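B-type Cna protein (Enterococcus faecium, PDB 6FWY) is of unknown function but, as an LPXTG-anchored surface protein with a thioester domain, probably helps the bacterium attach covalently to host targets. Local coordinates at residues Y172-Y177 / T221-V226; F191-P196 / G231-K236. All coordinates share one frame; numbering follows the deposited sequence.

Interaction 1: Y172-Y177 / T221-V226; sequences YHTFTY and TIKVPV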
loop_
_atom_site.group_PDB
_atom_site.type_symbol
_atom_site.label_atom_id
_atom_site.label_comp_id
_atom_site.label_asym_id
_atom_site.label_seq_id
_atom_site.Cartn_x
_atom_site.Cartn_y
_atom_site.Cartn_z
ATOM N N TYR A 172 -11.761 22.798 -34.624
ATOM C CA TYR A 172 -11.914 22.560 -33.185
ATOM C C TYR A 172 -11.138 23.551 -32.332
ATOM O O TYR A 172 -10.019 23.947 -32.689
ATOM C CB TYR A 172 -11.436 21.148 -32.840
ATOM C CG TYR A 172 -12.339 20.072 -33.360
ATOM C CD1 TYR A 172 -13.491 19.726 -32.668
ATOM C CD2 TYR A 172 -12.052 19.397 -34.549
ATOM C CE1 TYR A 172 -14.338 18.739 -33.121
ATOM C CE2 TYR A 172 -12.911 18.408 -35.035
ATOM C CZ TYR A 172 -14.053 18.086 -34.316
ATOM O OH TYR A 172 -14.931 17.129 -34.763
ATOM N N HIS A 173 -11.748 23.935 -31.202
ATOM C CA HIS A 173 -11.010 24.423 -30.048
ATOM C C HIS A 173 -10.461 23.177 -29.367
ATOM O O HIS A 173 -11.226 22.252 -29.108
ATOM C CB HIS A 173 -11.911 25.159 -29.042
ATOM C CG HIS A 173 -12.637 26.347 -29.599
ATOM N ND1 HIS A 173 -11.991 27.493 -30.010
ATOM C CD2 HIS A 173 -13.965 26.581 -29.759
ATOM C CE1 HIS A 173 -12.886 28.376 -30.417
ATOM N NE2 HIS A 173 -14.091 27.848 -30.270
ATOM N N THR A 174 -9.155 23.145 -29.086
ATOM C CA THR A 174 -8.503 21.975 -28.466
ATOM C C THR A 174 -7.960 22.308 -27.059
ATOM O O THR A 174 -7.466 23.409 -26.817
ATOM C CB THR A 174 -7.371 21.369 -29.339
ATOM O OG1 THR A 174 -6.190 22.154 -29.240
ATOM C CG2 THR A 174 -7.791 21.261 -30.802
ATOM N N PHE A 175 -8.067 21.347 -26.147
ATOM C CA PHE A 175 -7.588 21.490 -24.774
ATOM C C PHE A 175 -6.824 20.221 -24.404
ATOM O O PHE A 175 -7.406 19.140 -24.320
ATOM C CB PHE A 175 -8.764 21.696 -23.810
ATOM C CG PHE A 175 -9.630 22.868 -24.161
ATOM C CD1 PHE A 175 -9.322 24.141 -23.687
ATOM C CD2 PHE A 175 -10.731 22.705 -24.995
ATOM C CE1 PHE A 175 -10.113 25.229 -24.028
ATOM C CE2 PHE A 175 -11.531 23.781 -25.342
ATOM C CZ PHE A 175 -11.233 25.047 -24.868
ATOM N N THR A 176 -5.518 20.344 -24.207
ATOM C CA THR A 176 -4.671 19.209 -23.848
ATOM C C THR A 176 -4.415 19.197 -22.341
ATOM O O THR A 176 -4.222 20.237 -21.732
ATOM C CB THR A 176 -3.360 19.219 -24.656
ATOM O OG1 THR A 176 -3.691 19.238 -26.047
ATOM C CG2 THR A 176 -2.491 17.987 -24.355
ATOM N N TYR A 177 -4.427 17.999 -21.757
ATOM C CA TYR A 177 -4.224 17.776 -20.319
ATOM C C TYR A 177 -3.189 16.671 -20.103
ATOM O O TYR A 177 -3.127 15.738 -20.883
ATOM C CB TYR A 177 -5.542 17.374 -19.648
ATOM C CG TYR A 177 -6.625 18.408 -19.758
ATOM C CD1 TYR A 177 -7.439 18.460 -20.899
ATOM C CD2 TYR A 177 -6.845 19.341 -18.744
ATOM C CE1 TYR A 177 -8.440 19.403 -21.019
ATOM C CE2 TYR A 177 -7.845 20.303 -18.857
ATOM C CZ TYR A 177 -8.641 20.331 -20.000
ATOM O OH TYR A 177 -9.642 21.264 -20.146
ATOM N N THR A 221 -6.438 15.039 -25.232
ATOM C CA THR A 221 -6.935 16.297 -25.773
ATOM C C THR A 221 -8.452 16.222 -25.926
ATOM O O THR A 221 -8.972 15.245 -26.444
ATOM C CB THR A 221 -6.213 16.634 -27.087
ATOM O OG1 THR A 221 -4.829 16.855 -26.811
ATOM C CG2 THR A 221 -6.775 17.890 -27.732
ATOM N N ILE A 222 -9.143 17.244 -25.430
ATOM C CA ILE A 222 -10.567 17.441 -25.646
ATOM C C ILE A 222 -10.716 18.439 -26.794
ATOM O O ILE A 222 -10.013 19.449 -26.832
ATOM C CB ILE A 222 -11.283 17.961 -24.371
ATOM C CG1 ILE A 222 -11.206 16.899 -23.278
ATOM C CG2 ILE A 222 -12.748 18.299 -24.657
ATOM C CD1 ILE A 222 -11.740 17.319 -21.935
ATOM N N LYS A 223 -11.630 18.144 -27.717
ATOM C CA LYS A 223 -11.874 18.989 -28.884
ATOM C C LYS A 223 -13.327 19.419 -28.949
ATOM O O LYS A 223 -14.220 18.585 -28.903
ATOM C CB LYS A 223 -11.476 18.250 -30.154
ATOM C CG LYS A 223 -10.019 17.821 -30.147
ATOM C CD LYS A 223 -9.464 17.632 -31.531
ATOM C CE LYS A 223 -8.009 17.212 -31.464
ATOM N NZ LYS A 223 -7.337 17.169 -32.776
ATOM N N VAL A 224 -13.548 20.721 -29.060
ATOM C CA VAL A 224 -14.876 21.326 -29.040
ATOM C C VAL A 224 -15.029 22.040 -30.380
ATOM O O VAL A 224 -14.202 22.882 -30.706
ATOM C CB VAL A 224 -15.021 22.332 -27.867
ATOM C CG1 VAL A 224 -16.386 23.020 -27.883
ATOM C CG2 VAL A 224 -14.799 21.628 -26.527
ATOM N N PRO A 225 -16.074 21.700 -31.164
ATOM C CA PRO A 225 -16.215 22.354 -32.481
ATOM C C PRO A 225 -16.263 23.881 -32.392
ATOM O O PRO A 225 -16.923 24.426 -31.498
ATOM C CB PRO A 225 -17.537 21.794 -33.006
ATOM C CG PRO A 225 -17.726 20.504 -32.314
ATOM C CD PRO A 225 -17.127 20.683 -30.945
ATOM N N VAL A 226 -15.561 24.565 -33.300
ATOM C CA VAL A 226 -15.552 26.046 -33.300
ATOM C C VAL A 226 -16.931 26.656 -33.590
ATOM O O VAL A 226 -17.140 27.836 -33.387
ATOM C CB VAL A 226 -14.483 26.656 -34.252
ATOM C CG1 VAL A 226 -13.073 26.236 -33.828
ATOM C CG2 VAL A 226 -14.740 26.315 -35.717
#

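Interaction 2: F191-P196 / G231-K236; sequences FTSAKP and GTLSFK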
loop_
_atom_site.group_PDB
_atom_site.type_symbol
_atom_site.label_atom_id
_atom_site.label_comp_id
_atom_site.label_asym_id
_atom_site.label_seq_id
_atom_site.Cartn_x
_atom_site.Cartn_y
_atom_site.Cartn_z
ATOM N N PHE A 191 -18.022 14.063 -16.950
ATOM C CA PHE A 191 -18.362 15.451 -17.262
ATOM C C PHE A 191 -19.440 15.935 -16.315
ATOM O O PHE A 191 -20.476 15.293 -16.162
ATOM C CB PHE A 191 -18.727 15.590 -18.730
ATOM C CG PHE A 191 -17.543 15.384 -19.628
ATOM C CD1 PHE A 191 -16.686 16.422 -19.936
ATOM C CD2 PHE A 191 -17.250 14.119 -20.097
ATOM C CE1 PHE A 191 -15.561 16.212 -20.716
ATOM C CE2 PHE A 191 -16.121 13.881 -20.889
ATOM C CZ PHE A 191 -15.269 14.932 -21.190
ATOM N N THR A 192 -19.158 17.050 -15.651
ATOM C CA THR A 192 -20.012 17.584 -14.590
ATOM C C THR A 192 -20.889 18.736 -15.057
ATOM O O THR A 192 -21.667 19.260 -14.276
ATOM C CB THR A 192 -19.154 18.022 -13.394
ATOM O OG1 THR A 192 -18.100 18.873 -13.860
ATOM C CG2 THR A 192 -18.536 16.802 -12.722
ATOM N N SER A 193 -20.769 19.108 -16.331
ATOM C CA SER A 193 -21.684 20.028 -17.001
ATOM C C SER A 193 -22.088 19.427 -18.341
ATOM O O SER A 193 -21.640 18.343 -18.714
ATOM C CB SER A 193 -21.010 21.375 -17.236
ATOM O OG SER A 193 -19.943 21.270 -18.164
ATOM N N ALA A 194 -22.948 20.151 -19.054
ATOM C CA ALA A 194 -23.362 19.804 -20.405
ATOM C C ALA A 194 -22.175 19.680 -21.356
ATOM O O ALA A 194 -21.296 20.532 -21.365
ATOM C CB ALA A 194 -24.352 20.842 -20.922
ATOM N N LYS A 195 -22.153 18.608 -22.133
ATOM C CA LYS A 195 -21.141 18.419 -23.169
ATOM C C LYS A 195 -21.639 19.068 -24.459
ATOM O O LYS A 195 -22.746 18.759 -24.910
ATOM C CB LYS A 195 -20.879 16.936 -23.415
ATOM C CG LYS A 195 -20.115 16.286 -22.296
ATOM C CD LYS A 195 -20.335 14.798 -22.162
ATOM C CE LYS A 195 -19.540 14.085 -23.224
ATOM N NZ LYS A 195 -19.497 12.639 -22.884
ATOM N N PRO A 196 -20.825 19.947 -25.070
ATOM C CA PRO A 196 -21.231 20.474 -26.380
ATOM C C PRO A 196 -21.335 19.363 -27.428
ATOM O O PRO A 196 -20.590 18.372 -27.364
ATOM C CB PRO A 196 -20.122 21.464 -26.736
ATOM C CG PRO A 196 -18.964 21.133 -25.862
ATOM C CD PRO A 196 -19.503 20.452 -24.637
ATOM N N GLY A 231 -18.673 29.453 -24.324
ATOM C CA GLY A 231 -19.001 28.890 -23.020
ATOM C C GLY A 231 -17.916 28.037 -22.388
ATOM O O GLY A 231 -16.730 28.144 -22.725
ATOM N N THR A 232 -18.345 27.193 -21.459
ATOM C CA THR A 232 -17.442 26.379 -20.672
ATOM C C THR A 232 -17.942 24.947 -20.532
ATOM O O THR A 232 -19.133 24.656 -20.644
ATOM C CB THR A 232 -17.260 26.943 -19.249
ATOM O OG1 THR A 232 -18.530 26.969 -18.592
ATOM C CG2 THR A 232 -16.675 28.358 -19.280
ATOM N N LEU A 233 -16.992 24.082 -20.232
ATOM C CA LEU A 233 -17.217 22.681 -19.968
ATOM C C LEU A 233 -16.408 22.355 -18.718
ATOM O O LEU A 233 -15.294 22.843 -18.569
ATOM C CB LEU A 233 -16.662 21.895 -21.157
ATOM C CG LEU A 233 -16.599 20.394 -21.093
ATOM C CD1 LEU A 233 -18.011 19.843 -20.888
ATOM C CD2 LEU A 233 -16.014 19.902 -22.407
ATOM N N SER A 234 -16.949 21.538 -17.824
ATOM C CA SER A 234 -16.186 21.093 -16.657
ATOM C C SER A 234 -16.176 19.577 -16.557
ATOM O O SER A 234 -17.116 18.916 -16.962
ATOM C CB SER A 234 -16.708 21.756 -15.372
ATOM O OG SER A 234 -18.031 21.350 -15.080
ATOM N N PHE A 235 -15.085 19.027 -16.033
ATOM C CA PHE A 235 -14.955 17.576 -15.843
ATOM C C PHE A 235 -13.963 17.221 -14.740
ATOM O O PHE A 235 -13.247 18.085 -14.231
ATOM C CB PHE A 235 -14.557 16.889 -17.160
ATOM C CG PHE A 235 -13.151 17.184 -17.623
ATOM C CD1 PHE A 235 -12.859 18.334 -18.336
ATOM C CD2 PHE A 235 -12.124 16.289 -17.365
ATOM C CE1 PHE A 235 -11.555 18.608 -18.756
ATOM C CE2 PHE A 235 -10.820 16.541 -17.783
ATOM C CZ PHE A 235 -10.534 17.703 -18.479
ATOM N N LYS A 236 -13.952 15.940 -14.388
ATOM C CA LYS A 236 -12.926 15.351 -13.527
ATOM C C LYS A 236 -12.572 13.970 -14.066
ATOM O O LYS A 236 -13.288 13.413 -14.905
ATOM C CB LYS A 236 -13.410 15.211 -12.081
ATOM C CG LYS A 236 -14.653 14.364 -11.913
ATOM C CD LYS A 236 -14.904 13.850 -10.524
ATOM C CE LYS A 236 -16.072 12.872 -10.561
ATOM N NZ LYS A 236 -16.546 12.532 -9.187
#

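Interaction 1: Y172-Y177 / T221-V226
His173 and Val224 face each other as a hydrogen-bonded antiparallel pair: His173 N-H donates to Val224 O (2.7 Å), and Val224 N-H donates to His173 O, nearly straight at 170° at the hydrogen. Phe175 and Ile222 repeat this two-bond ring. Between the rings, Thr174 with Lys223 and, at the end, Thr176 with Thr221 form non-hydrogen-bonded pairs; the last adds a side-chain bond, Thr176 OG1 to Thr221 OG1 at 2.7 Å, either hydroxyl being a possible donor.

Lys223 can be followed outward. Its CB lies 3.5 Å from CD1 of Tyr172, whose side chain crosses it at about a right angle. CG, CD and CE then run alongside the Thr174 methyl, with CD 4.1 Å from Thr174 CG2, because the chain is extended beyond CG (chi3 180°). CD also lies close to Tyr172 CG, and at the tip the charged NZ group makes a cation-pi contact with Tyr202.

Beyond the Tyr172-Pro225 pair, at the other end of the ladder, Val226 CG1 sits over one face of the His173 imidazole, 4.0 Å from its centroid and 6° off the normal, while Asp168 holds ND1 by a hydrogen bond.

The two strands are neighbours inside a five-stranded antiparallel sheet. Strand 159-169 flanks 172-177, strand 200-203 flanks 221-226, and strand 258-277 covers the face bearing Phe175, Tyr177 and Val224.

Interaction 2: F191-P196 / G231-K236
Phe191 packs against Phe235 where strand 185-191 ends, the two forming a non-hydrogen-bonded antiparallel pair with CA atoms 4.3 Å apart. The side chains run side by side, pointing the same way, and Phe191 CD1 comes to 3.5 Å from Phe235 CB; the ring planes meet obliquely at 44°. Leu233 closes this apolar part, its CD1 methyl 3.8 Å from Phe191 CD1 and 4.1 Å from Pro196 CD, so the leucine bridges the start and end of the 191-196 segment.

The other side is polar and more open to solvent. Thr192 N donates to Ser234 O at 3.1 Å, from 40° above the carbonyl plane, an off-lone-pair approach consistent with the chain leaving strand geometry. Thr192 OG1 and Ser234 OG share a hydrogen bond of 2.8 Å whose direction is undetermined. Ser193 OG, between its backbone N and carbonyl carbon (chi1 67°), accepts the N-H of Ser234 at 3.0 Å. The Ala194 side chain points away, but its carbonyl O lies 3.4 Å from Leu233 CD1; Lys195 adds little.

One main-chain bond and two hydroxyl bonds thus together tie the departing loop to the strand, while aromatic and aliphatic groups pack the inner side, where Leu233 and Phe235 are buried.

How the interactions relate
Interactions 1 and 2 have centres 12 Å apart and meet through apolar side chains. Ile222 CD1 of interaction 1 lies 3.4 Å from Phe235 CE1 of interaction 2, and the Phe235 and Tyr177 rings meet edge-to-face. A second junction joins Val224 CG1 to Pro196 CG at 3.8 Å. Interaction 1 belongs to the five-stranded sheet and segment 231-236 to the larger one, an arrangement consistent with two sheets packed face to face, as in a beta-sandwich. The segments alternate along the chain, 172-177, 191-196, 221-226, 231-236. Their contact centres lie about 36 Å and 33 Å from the centre of the chain, on the same side of it.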